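Local coordinates for protein peptidase M14, carboxypeptidase A (PDB 4XED) that probably hydrolyses peptide bonds as a carboxypeptidase-like M14 peptidase and carries the calcium-binding PKD domain described here, at residues 79-82 against 86-89; 39-44 against 49-54; 13-18 against 24-29; 66-69 against 73-76; 54-57 against 61-64. All blocks are in the same frame, centred on the assembly; numbering follows the deposited sequence. Where two conformers were deposited one is given.

From the N terminus, contact 3 comes first, closing the loop that joins strand 11-13 to strand 24-29. Contact 2 then pairs strands 38-43 and 49-56 as a hairpin, and contact 5 starts at Gly54, where contact 2 ends, and leads to strand 62-66 of the other sheet. Contact 4 closes the turn from 62-66 into strand 72-82, whose far end enters contact 1 beside the calcium ion. Apart from the shared Gly54, the five follow in series, without nesting or crossing. Backbone bonds join contact 1 to contact 2 within the four-stranded sheet and contact 3 to contact 5 within the three-stranded one. Contacts 4 and 5 span the two sheets.

Contact 1: 79-82 against 86-89. With CA (calcium ion), chain B; EDO (1,2-ethanediol), chain C.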
# COMPACT_ATOMS: atom_id res chain seq x y z
N LYS A 79 -3.91 2.13 -2.79
CA LYS A 79 -4.45 3.38 -3.36
C LYS A 79 -4.52 4.42 -2.25
O LYS A 79 -4.37 4.08 -1.07
CB LYS A 79 -5.81 3.16 -4.04
CG LYS A 79 -6.90 2.73 -3.10
CD LYS A 79 -8.26 2.57 -3.80
CE LYS A 79 -9.27 1.87 -2.87
NZ LYS A 79 -10.66 1.90 -3.47
N ALA A 80 -4.70 5.68 -2.63
CA ALA A 80 -4.71 6.75 -1.65
C ALA A 80 -5.88 7.68 -1.98
O ALA A 80 -6.31 7.81 -3.13
CB ALA A 80 -3.42 7.52 -1.68
N LYS A 81 -6.39 8.39 -0.97
CA LYS A 81 -7.38 9.41 -1.21
C LYS A 81 -7.04 10.61 -0.36
O LYS A 81 -6.50 10.50 0.73
CB LYS A 81 -8.80 8.93 -0.93
CG LYS A 81 -9.15 8.82 0.53
CD LYS A 81 -10.56 8.26 0.70
CE LYS A 81 -10.85 8.02 2.15
NZ LYS A 81 -12.25 7.55 2.36
N ASP A 82 -7.33 11.78 -0.89
CA ASP A 82 -7.07 12.97 -0.13
C ASP A 82 -8.21 13.30 0.84
O ASP A 82 -9.12 12.53 1.00
CB ASP A 82 -6.73 14.14 -1.07
CG ASP A 82 -7.86 14.53 -2.02
OD1 ASP A 82 -9.03 14.17 -1.82
OD2 ASP A 82 -7.55 15.27 -2.98
N TYR A 86 -11.03 12.21 -2.89
CA TYR A 86 -10.72 11.96 -4.29
C TYR A 86 -9.67 10.84 -4.31
O TYR A 86 -8.59 10.99 -3.74
CB TYR A 86 -10.20 13.24 -4.92
CG TYR A 86 -10.44 13.43 -6.40
CD1 TYR A 86 -11.08 12.49 -7.19
CD2 TYR A 86 -10.01 14.60 -7.02
CE1 TYR A 86 -11.29 12.72 -8.55
CE2 TYR A 86 -10.22 14.85 -8.38
CZ TYR A 86 -10.85 13.89 -9.14
OH TYR A 86 -11.06 14.12 -10.49
N GLU A 87 -10.01 9.73 -4.97
CA GLU A 87 -9.19 8.53 -4.89
C GLU A 87 -8.28 8.33 -6.10
O GLU A 87 -8.68 8.52 -7.25
CB GLU A 87 -10.07 7.28 -4.76
CG GLU A 87 -10.94 7.17 -3.49
CD GLU A 87 -11.64 5.79 -3.29
OE1 GLU A 87 -11.11 4.74 -3.75
OE2 GLU A 87 -12.70 5.76 -2.63
N SER A 88 -7.07 7.85 -5.83
CA SER A 88 -6.11 7.43 -6.85
C SER A 88 -6.42 6.04 -7.41
O SER A 88 -7.24 5.31 -6.90
CB SER A 88 -4.71 7.41 -6.26
OG SER A 88 -4.49 6.25 -5.47
N SER A 89 -5.69 5.69 -8.46
CA SER A 89 -5.58 4.32 -8.93
C SER A 89 -4.66 3.49 -8.01
O SER A 89 -4.08 4.03 -7.08
CB SER A 89 -5.12 4.29 -10.38
OG SER A 89 -6.19 4.65 -11.21
CA CA B . -5.82 16.66 -3.83
C1 EDO C . -12.50 -0.51 -1.43
O1 EDO C . -12.36 0.90 -1.50
C2 EDO C . -11.54 -1.13 -2.43
O2 EDO C . -12.02 -2.43 -2.79
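Lys79 starts beside Ser88 and Ser89, and its chain crosses that of Glu87 at a slant. CB lies 3.6 Å from Ser89 O, with Ser88 OG almost as near. CG sits between the backbone N and the carbonyl carbon (chi1 64°), and from there the extended chain brings CD, CE and NZ all to Glu87 OE1, CD at 3.6 Å. NZ ends in a 2.9 Å salt bridge with Glu87 OE1, met on the syn side; it also donates to O1 of a 1,2-ethanediol, probably a crystallisation additive. Ser88 OG accepts Ala80 N (2.9 Å) and donates to Ser89 O, two bonds that fix the rotation of the hydroxyl. Ser88 N reaches Ala80 O at 2.8 Å in a nearly straight bond (174°), and one beta bridge links Lys81 with Glu87. Asp82 divides its carboxylate: OD1 takes Tyr86 N at 3.0 Å from above the carboxylate plane, while OD2 binds the calcium ion at 2.4 Å. Tyr86 N is a second-shell donor that probably helps to orient this ligand. Side chains of Asn4, Asp32, Asn34 and Asp36 and the backbone O of Asp5 also bind the ion, making a calcium site at the strand end of this PKD beta-sandwich.

Contact 2: 39-44 against 49-54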
# COMPACT_ATOMS: atom_id res chain seq x y z
N THR A 39 -4.93 9.38 3.01
CA THR A 39 -5.06 8.09 3.67
C THR A 39 -4.82 7.01 2.62
O THR A 39 -5.04 7.23 1.43
CB THR A 39 -6.42 7.88 4.36
OG1 THR A 39 -7.49 8.10 3.43
CG2 THR A 39 -6.56 8.81 5.56
N TYR A 40 -4.37 5.84 3.06
CA TYR A 40 -4.08 4.72 2.18
C TYR A 40 -5.03 3.55 2.42
O TYR A 40 -5.41 3.27 3.55
CB TYR A 40 -2.65 4.21 2.41
CG TYR A 40 -1.55 5.18 2.03
CD1 TYR A 40 -1.05 5.22 0.73
CD2 TYR A 40 -1.02 6.05 2.97
CE1 TYR A 40 -0.03 6.10 0.37
CE2 TYR A 40 -0.01 6.95 2.62
CZ TYR A 40 0.49 6.96 1.32
OH TYR A 40 1.48 7.82 0.89
N TYR A 41 -5.39 2.88 1.34
CA TYR A 41 -6.15 1.63 1.38
C TYR A 41 -5.21 0.58 0.80
O TYR A 41 -4.81 0.68 -0.36
CB TYR A 41 -7.46 1.72 0.59
CG TYR A 41 -8.35 0.54 0.75
CD1 TYR A 41 -8.04 -0.68 0.17
CD2 TYR A 41 -9.54 0.63 1.48
CE1 TYR A 41 -8.85 -1.76 0.30
CE2 TYR A 41 -10.38 -0.47 1.62
CZ TYR A 41 -10.02 -1.67 1.03
OH TYR A 41 -10.81 -2.80 1.11
N ILE A 42 -4.81 -0.38 1.63
CA ILE A 42 -3.87 -1.42 1.26
C ILE A 42 -4.59 -2.78 1.28
O ILE A 42 -5.27 -3.12 2.25
CB ILE A 42 -2.69 -1.45 2.24
CG1 ILE A 42 -1.94 -0.10 2.19
CG2 ILE A 42 -1.77 -2.64 1.98
CD1 ILE A 42 -0.97 0.07 3.33
N GLU A 43 -4.38 -3.55 0.21
CA GLU A 43 -4.76 -4.97 0.14
C GLU A 43 -3.48 -5.79 0.21
O GLU A 43 -2.55 -5.56 -0.55
CB GLU A 43 -5.44 -5.29 -1.18
CG GLU A 43 -6.76 -4.62 -1.39
CD GLU A 43 -7.34 -4.88 -2.76
OE1 GLU A 43 -6.60 -5.36 -3.67
OE2 GLU A 43 -8.54 -4.62 -2.94
N TRP A 44 -3.40 -6.73 1.14
CA TRP A 44 -2.23 -7.60 1.22
C TRP A 44 -2.32 -8.81 0.27
O TRP A 44 -1.38 -9.61 0.17
CB TRP A 44 -2.02 -8.09 2.66
CG TRP A 44 -1.65 -6.98 3.61
CD1 TRP A 44 -2.41 -6.48 4.61
CD2 TRP A 44 -0.43 -6.24 3.62
NE1 TRP A 44 -1.75 -5.47 5.26
CE2 TRP A 44 -0.53 -5.30 4.67
CE3 TRP A 44 0.75 -6.27 2.85
CZ2 TRP A 44 0.53 -4.43 5.00
CZ3 TRP A 44 1.78 -5.40 3.15
CH2 TRP A 44 1.66 -4.49 4.21
N THR A 49 -6.64 -6.28 4.85
CA THR A 49 -6.56 -4.91 4.34
C THR A 49 -6.19 -3.92 5.44
O THR A 49 -6.37 -4.22 6.64
CB THR A 49 -7.93 -4.45 3.76
OG1 THR A 49 -8.94 -4.61 4.78
CG2 THR A 49 -8.31 -5.26 2.53
N GLU A 50 -5.70 -2.76 5.03
CA GLU A 50 -5.59 -1.59 5.88
C GLU A 50 -6.52 -0.56 5.26
O GLU A 50 -6.27 -0.09 4.15
CB GLU A 50 -4.14 -1.10 5.93
CG GLU A 50 -3.06 -2.15 6.20
CD GLU A 50 -3.21 -2.88 7.53
OE1 GLU A 50 -3.74 -2.30 8.50
OE2 GLU A 50 -2.75 -4.05 7.58
N GLU A 51 -7.63 -0.25 5.93
CA GLU A 51 -8.71 0.50 5.28
C GLU A 51 -8.66 1.98 5.61
O GLU A 51 -9.15 2.46 6.63
CB GLU A 51 -10.08 -0.12 5.59
CG GLU A 51 -10.05 -1.56 5.10
CD GLU A 51 -11.40 -2.24 4.98
OE1 GLU A 51 -12.44 -1.64 5.34
OE2 GLU A 51 -11.40 -3.41 4.53
N TRP A 52 -8.04 2.73 4.71
CA TRP A 52 -7.94 4.17 4.82
C TRP A 52 -7.20 4.59 6.10
O TRP A 52 -7.69 5.33 6.96
CB TRP A 52 -9.30 4.84 4.69
CG TRP A 52 -9.98 4.51 3.39
CD1 TRP A 52 -11.19 3.91 3.24
CD2 TRP A 52 -9.47 4.73 2.05
NE1 TRP A 52 -11.48 3.75 1.93
CE2 TRP A 52 -10.45 4.23 1.17
CE3 TRP A 52 -8.31 5.30 1.53
CZ2 TRP A 52 -10.31 4.31 -0.21
CZ3 TRP A 52 -8.17 5.34 0.13
CH2 TRP A 52 -9.17 4.86 -0.72
N ILE A 53 -5.99 4.06 6.23
CA ILE A 53 -5.13 4.40 7.36
C ILE A 53 -4.47 5.76 7.13
O ILE A 53 -4.19 6.15 5.98
CB ILE A 53 -4.09 3.30 7.61
CG1 ILE A 53 -3.34 2.96 6.31
CG2 ILE A 53 -4.77 2.06 8.23
CD1 ILE A 53 -2.16 2.14 6.52
N GLY A 54 -4.24 6.50 8.22
CA GLY A 54 -3.78 7.87 8.14
C GLY A 54 -4.73 8.79 8.90
O GLY A 54 -5.45 8.34 9.77
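Tyr41 and Trp52 meet ring to ring across the hairpin. Tyr41 CB stands over the six-membered ring of Trp52, 3.6 Å from its centroid, and the Tyr41 ring turns an edge to the five-membered ring in an edge-to-face pair with planes at 62°. CG of Tyr41 is anti to the backbone N (chi1 -172°), which lays the ring beside the Glu51 side chain, CE2 3.7 Å from Glu51 CG. Past the strand end, Trp44 NE1 donates to Glu50 OE2 (2.9 Å, 176°); the oxygen lies in the indole plane and uses its anti lone pair, and the bend of the Glu50 chain at chi2 brings it there. Thr39 OG1 touches Trp52 CE3 at 3.5 Å. What positions these groups is the backbone: Ile42 and Glu50 form an antiparallel hydrogen-bonded pair, with Glu50 N to Ile42 O at 2.8 Å, and Tyr40 pairs likewise with Ile53. Between them the register slips by one, because Trp52 and Ile53 both face Tyr40 in a G1 beta bulge, Trp52 having positive phi. Thr49 OG1 donates to Glu51 OE2 at 2.7 Å. Further out, strand 72-82 adds cation-pi contacts, Lys79 with Tyr41 and Lys81 with Trp52, while Ile42 and Trp44 pack on Phe64 of strand 62-66.

Contact 3: 13-18 against 24-29; sequences TGPTNG and YNYTFV
Thr13 and Thr27 form an antiparallel hydrogen-bonded pair, with Thr13 N to Thr27 O at 2.9 Å and Thr27 N to Thr13 O at 2.8 Å, the latter nearly straight (175°). A water donates to Thr13 O and Asn25 O and accepts from Thr27 OG1, bridging the segments where the ladder stops. Beyond it, side chains take over. Tyr26 OH donates to Pro15 O at 2.7 Å, in the carbonyl plane and on a lone pair, with the oxygen also near the plane of the phenol ring. CG of Tyr26 stands beside its own backbone N (chi1 -65°), which brings the ring against 13-18, CD1 facing Gly14 CA and CE1 3.8 Å from Pro15 CD. Pro15 CG touches Tyr24 CD1, also at 3.8 Å, and Tyr24 OH, which bonds to Asn19 N, lies 3.3 Å from Gly18 CA. A side chain at Gly14 would run into Tyr26 CD1 and Asn25 O. A phenylalanine at Tyr26 would probably leave Pro15 O without this donor and the loop less firmly held. Thr13 pairs in the three-stranded sheet, whereas Thr16 and Gly18 bond to Thr96 of strand 91-97 in the other; the chain thus crosses between sheets, as the first strand does in many immunoglobulin-like sandwiches.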
# COMPACT_ATOMS: atom_id res chain seq x y z
N THR A 13 7.28 -0.83 -2.23
CA THR A 13 8.49 -1.63 -2.40
C THR A 13 8.70 -2.52 -1.19
O THR A 13 8.36 -2.16 -0.06
CB THR A 13 9.76 -0.76 -2.67
OG1 THR A 13 10.01 0.11 -1.56
CG2 THR A 13 9.60 0.06 -3.93
N GLY A 14 9.30 -3.68 -1.43
CA GLY A 14 9.65 -4.59 -0.36
C GLY A 14 9.94 -5.94 -1.00
O GLY A 14 9.99 -6.06 -2.23
N PRO A 15 10.18 -6.96 -0.16
CA PRO A 15 10.56 -8.28 -0.68
C PRO A 15 9.45 -8.91 -1.52
O PRO A 15 8.28 -8.93 -1.13
CB PRO A 15 10.79 -9.09 0.57
CG PRO A 15 10.93 -8.17 1.63
CD PRO A 15 10.23 -6.90 1.30
N THR A 16 9.83 -9.47 -2.67
CA THR A 16 8.86 -10.07 -3.59
C THR A 16 8.87 -11.59 -3.52
O THR A 16 8.10 -12.25 -4.23
CB THR A 16 9.08 -9.61 -5.04
OG1 THR A 16 10.36 -10.03 -5.45
CG2 THR A 16 8.96 -8.11 -5.18
N ASN A 17 9.77 -12.14 -2.72
CA ASN A 17 9.81 -13.58 -2.45
C ASN A 17 10.28 -13.73 -1.03
O ASN A 17 11.12 -12.97 -0.56
CB ASN A 17 10.75 -14.30 -3.42
CG ASN A 17 10.37 -15.75 -3.64
OD1 ASN A 17 10.13 -16.50 -2.69
ND2 ASN A 17 10.29 -16.15 -4.91
N GLY A 18 9.71 -14.69 -0.33
CA GLY A 18 10.10 -14.94 1.03
C GLY A 18 9.65 -16.30 1.49
O GLY A 18 9.26 -17.16 0.69
N TYR A 24 7.63 -9.49 6.81
CA TYR A 24 8.36 -8.63 5.86
C TYR A 24 7.82 -7.21 5.86
O TYR A 24 6.64 -7.00 6.12
CB TYR A 24 8.30 -9.24 4.45
CG TYR A 24 9.00 -10.60 4.37
CD1 TYR A 24 10.40 -10.70 4.35
CD2 TYR A 24 8.26 -11.76 4.30
CE1 TYR A 24 11.03 -11.92 4.29
CE2 TYR A 24 8.89 -12.99 4.25
CZ TYR A 24 10.27 -13.06 4.24
OH TYR A 24 10.87 -14.30 4.17
N ASN A 25 8.69 -6.25 5.58
CA ASN A 25 8.36 -4.82 5.59
C ASN A 25 8.15 -4.27 4.20
O ASN A 25 8.95 -4.50 3.30
CB ASN A 25 9.51 -4.03 6.20
CG ASN A 25 9.73 -4.35 7.63
OD1 ASN A 25 8.79 -4.37 8.42
ND2 ASN A 25 10.96 -4.58 8.01
N TYR A 26 7.07 -3.51 4.05
CA TYR A 26 6.70 -2.84 2.80
C TYR A 26 6.64 -1.33 3.01
O TYR A 26 6.06 -0.85 3.97
CB TYR A 26 5.38 -3.45 2.24
CG TYR A 26 5.64 -4.89 1.90
CD1 TYR A 26 6.13 -5.25 0.66
CD2 TYR A 26 5.53 -5.88 2.86
CE1 TYR A 26 6.52 -6.55 0.39
CE2 TYR A 26 5.90 -7.21 2.59
CZ TYR A 26 6.41 -7.52 1.37
OH TYR A 26 6.78 -8.84 1.13
N THR A 27 7.24 -0.63 2.06
CA THR A 27 7.31 0.82 2.07
C THR A 27 6.30 1.37 1.07
O THR A 27 6.30 0.96 -0.10
CB THR A 27 8.72 1.28 1.70
OG1 THR A 27 9.65 0.76 2.64
CG2 THR A 27 8.79 2.80 1.66
N PHE A 28 5.44 2.28 1.54
CA PHE A 28 4.36 2.86 0.73
C PHE A 28 4.57 4.36 0.67
O PHE A 28 4.82 5.00 1.71
CB PHE A 28 2.99 2.59 1.35
CG PHE A 28 2.65 1.12 1.46
CD1 PHE A 28 3.09 0.36 2.53
CD2 PHE A 28 1.86 0.49 0.52
CE1 PHE A 28 2.79 -0.99 2.64
CE2 PHE A 28 1.57 -0.86 0.62
CZ PHE A 28 2.04 -1.58 1.70
N VAL A 29 4.41 4.94 -0.51
CA VAL A 29 4.42 6.40 -0.58
C VAL A 29 3.75 6.92 -1.83
O VAL A 29 3.83 6.33 -2.90
CB VAL A 29 5.86 6.98 -0.51
CG1 VAL A 29 6.69 6.51 -1.68
CG2 VAL A 29 5.87 8.52 -0.40
O HOH W 1 10.37 -2.03 2.43

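Contact 4: 66-69 against 73-76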
# COMPACT_ATOMS: atom_id res chain seq x y z
N HIS A 66 3.88 -7.30 7.12
CA HIS A 66 2.84 -8.30 6.95
C HIS A 66 3.52 -9.66 6.94
O HIS A 66 4.71 -9.77 6.63
CB HIS A 66 2.03 -8.06 5.67
CG HIS A 66 0.76 -8.86 5.61
ND1 HIS A 66 -0.31 -8.63 6.45
CD2 HIS A 66 0.39 -9.90 4.81
CE1 HIS A 66 -1.28 -9.49 6.18
NE2 HIS A 66 -0.89 -10.25 5.17
N THR A 67 2.73 -10.67 7.29
CA THR A 67 3.15 -12.07 7.26
C THR A 67 2.07 -12.85 6.51
O THR A 67 0.88 -12.64 6.77
CB THR A 67 3.30 -12.64 8.71
OG1 THR A 67 4.16 -11.79 9.47
CG2 THR A 67 3.88 -13.99 8.69
N TRP A 68 2.47 -13.70 5.58
CA TRP A 68 1.54 -14.59 4.88
C TRP A 68 1.72 -16.01 5.43
O TRP A 68 2.85 -16.50 5.54
CB TRP A 68 1.80 -14.58 3.38
CG TRP A 68 1.47 -13.27 2.69
CD1 TRP A 68 0.29 -12.95 2.08
CD2 TRP A 68 2.31 -12.12 2.54
NE1 TRP A 68 0.34 -11.69 1.54
CE2 TRP A 68 1.57 -11.15 1.81
CE3 TRP A 68 3.61 -11.79 2.95
CZ2 TRP A 68 2.08 -9.88 1.50
CZ3 TRP A 68 4.10 -10.55 2.62
CH2 TRP A 68 3.34 -9.62 1.89
N ASP A 69 0.63 -16.68 5.77
CA ASP A 69 0.74 -17.98 6.42
C ASP A 69 0.28 -19.11 5.51
O ASP A 69 -0.04 -20.20 5.98
CB ASP A 69 -0.05 -18.01 7.73
CG ASP A 69 0.57 -17.15 8.83
OD1 ASP A 69 1.82 -17.03 8.91
OD2 ASP A 69 -0.20 -16.60 9.64
N THR A 73 0.92 -16.73 -4.47
CA THR A 73 1.39 -15.50 -5.05
C THR A 73 0.36 -14.43 -4.71
O THR A 73 -0.82 -14.58 -5.05
CB THR A 73 1.54 -15.66 -6.57
OG1 THR A 73 2.51 -16.67 -6.86
CG2 THR A 73 1.97 -14.37 -7.21
N TYR A 74 0.79 -13.37 -4.05
CA TYR A 74 -0.10 -12.37 -3.47
C TYR A 74 0.10 -11.02 -4.15
O TYR A 74 1.23 -10.52 -4.24
CB TYR A 74 0.16 -12.28 -1.96
CG TYR A 74 -0.12 -13.59 -1.25
CD1 TYR A 74 -1.42 -13.92 -0.92
CD2 TYR A 74 0.89 -14.48 -0.90
CE1 TYR A 74 -1.71 -15.10 -0.29
CE2 TYR A 74 0.61 -15.66 -0.26
CZ TYR A 74 -0.70 -15.95 0.05
OH TYR A 74 -1.05 -17.10 0.69
N VAL A 75 -0.99 -10.40 -4.56
CA VAL A 75 -0.91 -9.09 -5.18
C VAL A 75 -1.19 -8.03 -4.12
O VAL A 75 -2.33 -7.83 -3.70
CB VAL A 75 -1.89 -8.96 -6.34
CG1 VAL A 75 -1.67 -7.65 -7.02
CG2 VAL A 75 -1.70 -10.11 -7.32
N VAL A 76 -0.12 -7.40 -3.64
CA VAL A 76 -0.25 -6.32 -2.69
C VAL A 76 -0.63 -5.07 -3.50
O VAL A 76 0.02 -4.77 -4.51
CB VAL A 76 1.06 -6.09 -1.94
CG1 VAL A 76 0.97 -4.89 -1.02
CG2 VAL A 76 1.46 -7.34 -1.17
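The indole of Trp68 is covered on both sides: Tyr74 stacks on one face, and on the opposite face His66 turns its edge, CD2 foremost, toward the indole. With Tyr74 it makes an offset stack, the five-membered ring and the phenol ring having centroids 4.1 Å apart and planes 27° from parallel. This aromatic cluster lies at one end of the PKD beta-sandwich, where the chain leaves strand 62-66 for strand 72-82 in the other sheet. Trp68 CD1 lies over the centre of the Tyr74 ring, 3.4 Å from both Tyr74 CD2 and Tyr74 CG, and the two side chains overlap while heading opposite ways. Each has CG beside its own backbone N (chi1 -68° for Trp68, -62° for Tyr74), which directs both rings into the space between the segments. On the far face, His66 CD2 sits 3.4 Å above the indole plane of Trp68, over its centre. Outside partners hold the polar ends: Trp68 NE1 bonds to Trp44 O, and Tyr74 OH to Lys70 O. Cutting Tyr74 back to an alanine is likely to strip one face of Trp68 of its stacking partner and leave Lys70 O without the phenol. The remaining contact comes at the indole edge, where Val76 CG2 lies near the ring plane, 3.7 Å from Trp68 CZ2.

Contact 5: 54-57 against 61-64; sequences GPYA and EVIF
The phenol oxygen of Tyr56 is the polar atom at this meeting, and what it touches is a ring: Tyr56 OH lies 3.3 Å from Phe64 CZ, with CE1 of the same ring at 3.8 Å. The oxygen sits at the edge of the Phe64 ring and in its plane, facing C-H groups and not the pi cloud. Tyr56 and Phe64 reach toward each other from their two strands, the hydroxyl arriving at the ring edge. Over one face of the Tyr56 ring comes Val62, whose CG1 makes a CH-pi contact 3.7 Å from the ring centroid and 15° off the normal; the nearest ring atom is Tyr56 CD1, at 3.6 Å. One torsion explains which methyl does the touching: CG1 of Val62 is anti to the carbonyl carbon (chi1 -62°), while CG2 takes the place between N and C. The contact is made by side chains, for the backbones stay well apart, with Tyr56 CA and Val62 CA, the nearest pair of alpha carbons, at 8.3 Å. Tyr56 bonds through its backbone to Ile38 in the four-stranded sheet, whereas Val62 and Phe64 bond to Phe28 and Tyr26 in the three-stranded one. The contact therefore joins the two layers of the sandwich, and Tyr40 of strand 38-43 packs on both Tyr56 and Val62.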
# COMPACT_ATOMS: atom_id res chain seq x y z
N GLY A 54 -4.24 6.50 8.22
CA GLY A 54 -3.78 7.87 8.14
C GLY A 54 -4.73 8.79 8.90
O GLY A 54 -5.45 8.34 9.77
N PRO A 55 -4.73 10.08 8.58
CA PRO A 55 -3.99 10.70 7.47
C PRO A 55 -2.49 10.79 7.71
O PRO A 55 -2.02 10.83 8.86
CB PRO A 55 -4.59 12.11 7.40
CG PRO A 55 -5.11 12.37 8.78
CD PRO A 55 -5.61 11.04 9.26
N TYR A 56 -1.77 10.85 6.59
CA TYR A 56 -0.34 11.08 6.52
C TYR A 56 -0.07 12.29 5.64
O TYR A 56 -0.91 12.67 4.80
CB TYR A 56 0.38 9.87 5.94
CG TYR A 56 0.24 8.63 6.79
CD1 TYR A 56 0.97 8.47 7.96
CD2 TYR A 56 -0.63 7.62 6.41
CE1 TYR A 56 0.84 7.31 8.72
CE2 TYR A 56 -0.77 6.47 7.17
CZ TYR A 56 -0.04 6.31 8.32
OH TYR A 56 -0.20 5.16 9.06
N ALA A 57 1.10 12.91 5.79
CA ALA A 57 1.50 14.01 4.92
C ALA A 57 1.69 13.48 3.50
O ALA A 57 2.21 12.35 3.30
CB ALA A 57 2.80 14.62 5.41
N GLU A 61 6.87 8.64 3.53
CA GLU A 61 6.98 7.18 3.38
C GLU A 61 6.46 6.52 4.65
O GLU A 61 6.81 6.93 5.76
CB GLU A 61 8.41 6.73 3.11
CG GLU A 61 8.95 7.16 1.76
CD GLU A 61 10.37 6.64 1.53
OE1 GLU A 61 11.32 7.12 2.22
OE2 GLU A 61 10.55 5.74 0.69
N VAL A 62 5.59 5.53 4.46
CA VAL A 62 5.02 4.81 5.59
C VAL A 62 5.33 3.34 5.38
O VAL A 62 5.14 2.80 4.29
CB VAL A 62 3.51 5.11 5.76
CG1 VAL A 62 3.30 6.55 6.05
CG2 VAL A 62 2.75 4.79 4.57
N ILE A 63 5.81 2.68 6.44
CA ILE A 63 6.28 1.31 6.35
C ILE A 63 5.39 0.43 7.20
O ILE A 63 5.22 0.69 8.39
CB ILE A 63 7.79 1.19 6.74
CG1 ILE A 63 8.60 2.10 5.77
CG2 ILE A 63 8.22 -0.24 6.74
CD1 ILE A 63 10.03 2.38 6.00
N PHE A 64 4.79 -0.58 6.58
CA PHE A 64 3.96 -1.57 7.27
C PHE A 64 4.44 -2.96 6.98
O PHE A 64 4.83 -3.25 5.86
CB PHE A 64 2.51 -1.44 6.83
CG PHE A 64 1.92 -0.11 7.10
CD1 PHE A 64 1.82 0.39 8.39
CD2 PHE A 64 1.47 0.64 6.05
CE1 PHE A 64 1.27 1.64 8.62
CE2 PHE A 64 0.92 1.87 6.26
CZ PHE A 64 0.82 2.39 7.55